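Local structure of ATP-dependent DNA helicase (Mycobacterium smegmatis, 5V9X) at residues A[190-195]-A[409-414]; A[296-301]-A[402-407]. The protein unwinds RNA:DNA hybrids as an ATP-dependent helicase that tracks 3'-to-5' along single-stranded DNA. All coordinates share one frame; numbering follows the deposited sequence.

Contact 1. Residues A[190-195]-A[409-414]; sequences VDEVHA and GLQRVG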
loop_
_atom_site.group_PDB
_atom_site.type_symbol
_atom_site.label_atom_id
_atom_site.label_comp_id
_atom_site.label_asym_id
_atom_site.label_seq_id
_atom_site.Cartn_x
_atom_site.Cartn_y
_atom_site.Cartn_z
ATOM N N VAL A 190 -0.142 15.832 -7.193
ATOM C CA VAL A 190 -0.195 14.412 -6.875
ATOM C C VAL A 190 -0.044 14.300 -5.365
ATOM O O VAL A 190 1.073 14.299 -4.835
ATOM C CB VAL A 190 0.879 13.608 -7.615
ATOM C CG1 VAL A 190 0.832 12.146 -7.193
ATOM C CG2 VAL A 190 0.690 13.733 -9.118
ATOM N N ASP A 191 -1.174 14.216 -4.670
ATOM C CA ASP A 191 -1.181 14.123 -3.218
ATOM C C ASP A 191 -0.884 12.695 -2.778
ATOM O O ASP A 191 -1.258 11.729 -3.448
ATOM C CB ASP A 191 -2.533 14.568 -2.668
ATOM C CG ASP A 191 -2.443 15.115 -1.261
ATOM O OD1 ASP A 191 -1.458 14.804 -0.559
ATOM O OD2 ASP A 191 -3.362 15.858 -0.859
ATOM N N GLU A 192 -0.210 12.575 -1.637
ATOM C CA GLU A 192 0.173 11.282 -1.073
ATOM C C GLU A 192 0.940 10.447 -2.097
ATOM O O GLU A 192 0.632 9.281 -2.348
ATOM C CB GLU A 192 -1.051 10.527 -0.549
ATOM C CG GLU A 192 -1.969 11.358 0.336
ATOM C CD GLU A 192 -1.278 11.892 1.576
ATOM O OE1 GLU A 192 -0.264 11.297 2.009
ATOM O OE2 GLU A 192 -1.751 12.912 2.124
ATOM N N VAL A 193 1.962 11.069 -2.691
ATOM C CA VAL A 193 2.685 10.452 -3.797
ATOM C C VAL A 193 3.420 9.186 -3.368
ATOM O O VAL A 193 3.710 8.325 -4.209
ATOM C CB VAL A 193 3.645 11.488 -4.418
ATOM C CG1 VAL A 193 4.699 11.914 -3.410
ATOM C CG2 VAL A 193 4.282 10.954 -5.694
ATOM N N HIS A 194 3.718 9.035 -2.076
ATOM C CA HIS A 194 4.388 7.827 -1.608
ATOM C C HIS A 194 3.502 6.595 -1.743
ATOM O O HIS A 194 4.015 5.478 -1.856
ATOM C CB HIS A 194 4.799 7.989 -0.149
ATOM C CG HIS A 194 3.652 7.868 0.800
ATOM N ND1 HIS A 194 2.693 8.849 0.933
ATOM C CD2 HIS A 194 3.288 6.869 1.637
ATOM C CE1 HIS A 194 1.798 8.467 1.825
ATOM N NE2 HIS A 194 2.135 7.270 2.268
ATOM N N ALA A 195 2.180 6.773 -1.724
ATOM C CA ALA A 195 1.267 5.637 -1.712
ATOM C C ALA A 195 1.225 4.888 -3.038
ATOM O O ALA A 195 0.713 3.763 -3.076
ATOM C CB ALA A 195 -0.140 6.102 -1.335
ATOM N N GLY A 409 1.348 3.683 9.618
ATOM C CA GLY A 409 1.072 4.035 11.003
ATOM C C GLY A 409 1.224 5.521 11.268
ATOM O O GLY A 409 0.463 6.104 12.044
ATOM N N LEU A 410 2.209 6.155 10.626
ATOM C CA LEU A 410 2.363 7.601 10.736
ATOM C C LEU A 410 1.254 8.339 9.999
ATOM O O LEU A 410 0.842 9.424 10.425
ATOM C CB LEU A 410 3.727 8.028 10.196
ATOM C CG LEU A 410 4.943 7.733 11.072
ATOM C CD1 LEU A 410 6.224 7.961 10.294
ATOM C CD2 LEU A 410 4.914 8.601 12.320
ATOM N N GLN A 411 0.770 7.777 8.891
ATOM C CA GLN A 411 -0.321 8.410 8.161
ATOM C C GLN A 411 -1.655 8.222 8.875
ATOM O O GLN A 411 -2.457 9.159 8.956
ATOM C CB GLN A 411 -0.387 7.854 6.738
ATOM C CG GLN A 411 0.779 8.275 5.853
ATOM C CD GLN A 411 0.699 9.731 5.423
ATOM O OE1 GLN A 411 -0.217 10.462 5.812
ATOM N NE2 GLN A 411 1.661 10.160 4.613
ATOM N N ARG A 412 -1.898 7.024 9.411
ATOM C CA ARG A 412 -3.161 6.749 10.087
ATOM C C ARG A 412 -3.295 7.576 11.361
ATOM O O ARG A 412 -4.284 8.291 11.552
ATOM C CB ARG A 412 -3.276 5.252 10.389
ATOM C CG ARG A 412 -3.500 4.401 9.149
ATOM C CD ARG A 412 -3.700 2.936 9.489
ATOM N NE ARG A 412 -3.736 2.109 8.287
ATOM C CZ ARG A 412 -3.938 0.796 8.284
ATOM N NH1 ARG A 412 -4.130 0.149 9.426
ATOM N NH2 ARG A 412 -3.950 0.128 7.138
ATOM N N VAL A 413 -2.301 7.491 12.251
ATOM C CA VAL A 413 -2.345 8.267 13.489
ATOM C C VAL A 413 -2.393 9.759 13.187
ATOM O O VAL A 413 -2.951 10.542 13.967
ATOM C CB VAL A 413 -1.144 7.902 14.387
ATOM C CG1 VAL A 413 -1.085 8.801 15.618
ATOM C CG2 VAL A 413 -1.223 6.437 14.805
ATOM N N GLY A 414 -1.844 10.175 12.043
ATOM C CA GLY A 414 -1.878 11.575 11.657
ATOM C C GLY A 414 -3.273 12.148 11.503
ATOM O O GLY A 414 -3.435 13.371 11.566
#
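Gln411 reaches from helix 406-413 to Glu192 and His194 of the DEVH sequence, the DEAD/DEAH-box (motif II) element of this helicase, next to strand 187-191. The helix belongs to the second RecA-like domain, and its last residues begin the QRVGR sequence, which fits motif VI of superfamily 2 helicases, so the contact bridges the cleft between the two motor domains.

The polar part centres on the Gln411 amide. Its NE2 lies 3.4 Å from Glu192 OE1, with the carboxylate and amide planes almost perpendicular at 89°, and the same nitrogen is hydrogen-bonded to Thr228 of the first domain. Glu192 also touches the bound AMP-PNP, and its side chain comes within about 3 Å of the magnesium ion, so Gln411 approaches a residue of the nucleotide site.

The van der Waals part is made against His194. The Gln411 chain bends at chi2 (-73°), bringing its amide up to the imidazole; the two planes lie 10° apart. Each side chain reaches toward the other from its own domain, and Gln411 CG lies 4.0 Å from His194 NE2. NE2 of Gln411 makes the nearest approach, meeting the ring obliquely at 3.3 Å from His194 CE1.

Contact 2. Residues A[296-301]-A[402-407]; sequences FANSRR and APPSVA. With nucleotides of chain B.
Asn298 meets Ala402 and Pro404 over only a small surface, yet bound DNA lies alongside both loops: 296-301 meets two consecutive nucleotides and Pro404 packs near the base of one. The single hydrogen bond between the loops runs from Asn298 ND2 to Ala402 O, at 3.1 Å. The oxygen lies close to the Asn298 amide plane, while the donor stands tilted 34° from the plane of the Ala402 carbonyl. With CG anti to its carbonyl carbon (chi1 -69°), Asn298 extends its amide toward the proline loop. Its OD1 passes Pro404 CD at 4.1 Å and accepts hydrogen bonds from Gln399 and Arg412, while ND2 has a second acceptor in Glu401; the amide is thereby fixed in its rotation.

On the DNA side, Arg300 N donates a nearly straight bond, 3.0 Å and 171°, to OP1 of DC7 of chain B, at the start of a helix capped by Ser299. O5' of that nucleotide lies over one face of the Arg300 guanidinium, offset toward its rim. Arg301 presents its edge to the preceding phosphate, NH2 standing 3.5 Å from OP1 of DG6 of chain B. From the other loop, Pro404 CB rests 3.9 Å from N1 of the DG6 base.

Segment 296-301 leads from strand 292-296 into helix 300-318, and segment 402-407 from the adjacent parallel strand 394-400 into helix 406-413, with helix 433-448 packing against Ala402, Pro403 and Val406.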
loop_
_atom_site.group_PDB
_atom_site.type_symbol
_atom_site.label_atom_id
_atom_site.label_comp_id
_atom_site.label_asym_id
_atom_site.label_seq_id
_atom_site.Cartn_x
_atom_site.Cartn_y
_atom_site.Cartn_z
ATOM N N PHE A 296 -8.830 1.875 13.097
ATOM C CA PHE A 296 -8.389 1.271 11.848
ATOM C C PHE A 296 -8.300 -0.241 12.001
ATOM O O PHE A 296 -7.676 -0.743 12.941
ATOM C CB PHE A 296 -7.038 1.834 11.403
ATOM C CG PHE A 296 -7.124 3.190 10.759
ATOM C CD1 PHE A 296 -7.635 3.333 9.478
ATOM C CD2 PHE A 296 -6.682 4.323 11.428
ATOM C CE1 PHE A 296 -7.715 4.582 8.876
ATOM C CE2 PHE A 296 -6.758 5.574 10.833
ATOM C CZ PHE A 296 -7.276 5.704 9.556
ATOM N N ALA A 297 -8.927 -0.958 11.073
ATOM C CA ALA A 297 -8.845 -2.408 10.989
ATOM C C ALA A 297 -8.193 -2.789 9.668
ATOM O O ALA A 297 -8.417 -2.134 8.645
ATOM C CB ALA A 297 -10.230 -3.051 11.103
ATOM N N ASN A 298 -7.387 -3.848 9.690
ATOM C CA ASN A 298 -6.616 -4.250 8.521
ATOM C C ASN A 298 -7.415 -5.090 7.526
ATOM O O ASN A 298 -6.818 -5.669 6.613
ATOM C CB ASN A 298 -5.359 -5.012 8.957
ATOM C CG ASN A 298 -4.347 -4.115 9.648
ATOM O OD1 ASN A 298 -4.419 -2.890 9.553
ATOM N ND2 ASN A 298 -3.392 -4.723 10.342
ATOM N N SER A 299 -8.735 -5.173 7.671
ATOM C CA SER A 299 -9.563 -5.842 6.679
ATOM C C SER A 299 -10.978 -5.292 6.779
ATOM O O SER A 299 -11.358 -4.684 7.784
ATOM C CB SER A 299 -9.560 -7.365 6.862
ATOM O OG SER A 299 -10.332 -7.749 7.986
ATOM N N ARG A 300 -11.753 -5.512 5.715
ATOM C CA ARG A 300 -13.134 -5.043 5.705
ATOM C C ARG A 300 -14.004 -5.866 6.647
ATOM O O ARG A 300 -14.838 -5.310 7.371
ATOM C CB ARG A 300 -13.694 -5.085 4.284
ATOM C CG ARG A 300 -12.976 -4.171 3.300
ATOM C CD ARG A 300 -13.661 -4.193 1.942
ATOM N NE ARG A 300 -13.522 -5.484 1.272
ATOM C CZ ARG A 300 -12.782 -5.686 0.186
ATOM N NH1 ARG A 300 -12.119 -4.677 -0.363
ATOM N NH2 ARG A 300 -12.711 -6.893 -0.357
ATOM N N ARG A 301 -13.825 -7.190 6.655
ATOM C CA ARG A 301 -14.632 -8.040 7.526
ATOM C C ARG A 301 -14.414 -7.694 8.994
ATOM O O ARG A 301 -15.368 -7.674 9.781
ATOM C CB ARG A 301 -14.321 -9.515 7.267
ATOM C CG ARG A 301 -15.113 -10.120 6.114
ATOM C CD ARG A 301 -14.810 -11.602 5.936
ATOM N NE ARG A 301 -13.440 -11.834 5.485
ATOM C CZ ARG A 301 -12.899 -13.038 5.317
ATOM N NH1 ARG A 301 -13.610 -14.130 5.563
ATOM N NH2 ARG A 301 -11.643 -13.149 4.904
ATOM N N ALA A 402 -0.779 -4.540 14.451
ATOM C CA ALA A 402 0.268 -3.706 13.883
ATOM C C ALA A 402 -0.117 -3.286 12.467
ATOM O O ALA A 402 -0.684 -4.088 11.715
ATOM C CB ALA A 402 1.605 -4.449 13.871
ATOM N N PRO A 403 0.153 -2.044 12.077
ATOM C CA PRO A 403 -0.222 -1.582 10.735
ATOM C C PRO A 403 0.689 -2.184 9.679
ATOM O O PRO A 403 1.759 -2.718 10.006
ATOM C CB PRO A 403 -0.052 -0.059 10.831
ATOM C CG PRO A 403 0.958 0.136 11.899
ATOM C CD PRO A 403 0.751 -0.970 12.891
ATOM N N PRO A 404 0.298 -2.128 8.400
ATOM C CA PRO A 404 1.093 -2.807 7.361
ATOM C C PRO A 404 2.504 -2.266 7.194
ATOM O O PRO A 404 3.360 -2.981 6.659
ATOM C CB PRO A 404 0.261 -2.595 6.087
ATOM C CG PRO A 404 -0.596 -1.411 6.381
ATOM C CD PRO A 404 -0.916 -1.509 7.840
ATOM N N SER A 405 2.778 -1.038 7.623
ATOM C CA SER A 405 4.128 -0.493 7.569
ATOM C C SER A 405 4.226 0.658 8.558
ATOM O O SER A 405 3.226 1.100 9.131
ATOM C CB SER A 405 4.495 -0.035 6.155
ATOM O OG SER A 405 3.613 0.974 5.698
ATOM N N VAL A 406 5.456 1.136 8.759
ATOM C CA VAL A 406 5.672 2.270 9.650
ATOM C C VAL A 406 5.093 3.540 9.044
ATOM O O VAL A 406 4.488 4.362 9.746
ATOM C CB VAL A 406 7.171 2.422 9.964
ATOM C CG1 VAL A 406 7.433 3.694 10.757
ATOM C CG2 VAL A 406 7.673 1.204 10.723
ATOM N N ALA A 407 5.257 3.716 7.729
ATOM C CA ALA A 407 4.729 4.904 7.068
ATOM C C ALA A 407 3.217 5.001 7.230
ATOM O O ALA A 407 2.685 6.082 7.516
ATOM C CB ALA A 407 5.114 4.896 5.589
ATOM P P DC B 7 -9.221 -6.694 2.682
ATOM O OP1 DC B 7 -10.399 -6.963 3.532
ATOM O OP2 DC B 7 -9.022 -7.460 1.433
ATOM O "O5'" DC B 7 -9.216 -5.149 2.331
ATOM C "C5'" DC B 7 -8.799 -4.223 3.319
ATOM C "C4'" DC B 7 -8.146 -3.021 2.677
ATOM O "O4'" DC B 7 -6.835 -3.374 2.209
ATOM C "C3'" DC B 7 -8.878 -2.489 1.453
ATOM O "O3'" DC B 7 -9.660 -1.368 1.819
ATOM C "C2'" DC B 7 -7.757 -2.103 0.471
ATOM C "C1'" DC B 7 -6.472 -2.450 1.221
ATOM N N1 DC B 7 -5.438 -3.062 0.348
ATOM C C2 DC B 7 -4.291 -2.333 0.022
ATOM O O2 DC B 7 -4.154 -1.191 0.481
ATOM N N3 DC B 7 -3.358 -2.900 -0.783
ATOM C C4 DC B 7 -3.548 -4.133 -1.255
ATOM N N4 DC B 7 -2.602 -4.652 -2.046
ATOM C C5 DC B 7 -4.715 -4.888 -0.938
ATOM C C6 DC B 7 -5.625 -4.320 -0.142
ATOM P P DG B 6 -6.887 -12.709 4.184
ATOM O OP1 DG B 6 -8.312 -13.011 3.919
ATOM O OP2 DG B 6 -5.865 -13.008 3.156
ATOM O "O5'" DG B 6 -6.757 -11.169 4.548
ATOM C "C5'" DG B 6 -6.884 -10.203 3.550
ATOM C "C4'" DG B 6 -6.690 -8.832 4.145
ATOM O "O4'" DG B 6 -5.358 -8.727 4.695
ATOM C "C3'" DG B 6 -6.848 -7.686 3.156
ATOM O "O3'" DG B 6 -7.903 -6.852 3.582
ATOM C "C2'" DG B 6 -5.490 -6.962 3.181
ATOM C "C1'" DG B 6 -4.881 -7.424 4.499
ATOM N N9 DG B 6 -3.414 -7.473 4.507
ATOM C C8 DG B 6 -2.630 -8.471 5.038
ATOM N N7 DG B 6 -1.351 -8.256 4.910
ATOM C C5 DG B 6 -1.273 -7.033 4.255
ATOM C C6 DG B 6 -0.139 -6.289 3.845
ATOM O O6 DG B 6 1.060 -6.575 3.986
ATOM N N1 DG B 6 -0.502 -5.101 3.212
ATOM C C2 DG B 6 -1.797 -4.686 3.001
ATOM N N2 DG B 6 -1.951 -3.511 2.373
ATOM N N3 DG B 6 -2.867 -5.371 3.381
ATOM C C4 DG B 6 -2.534 -6.533 4.000
#

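The centres of contacts 1 and 2 lie 13 Å apart, and helix 406-413 serves both: its beginning belongs to contact 2 and its later part to contact 1. Along the chain the order is 190-195, 296-301, 402-407, 409-414, so the pair forming contact 2 falls between the two segments of contact 1. Contact 1 links the two RecA-like domains, each built on a parallel sheet, whereas contact 2 lies within the second. Arg412 connects them directly, its NH2 packed on Pro404 CD and its CB on Phe296. Helix 406-413 and the loop before it thus lie between Glu192 at the nucleotide site and the bound DNA, an arrangement consistent with coupling ATP hydrolysis to translocation.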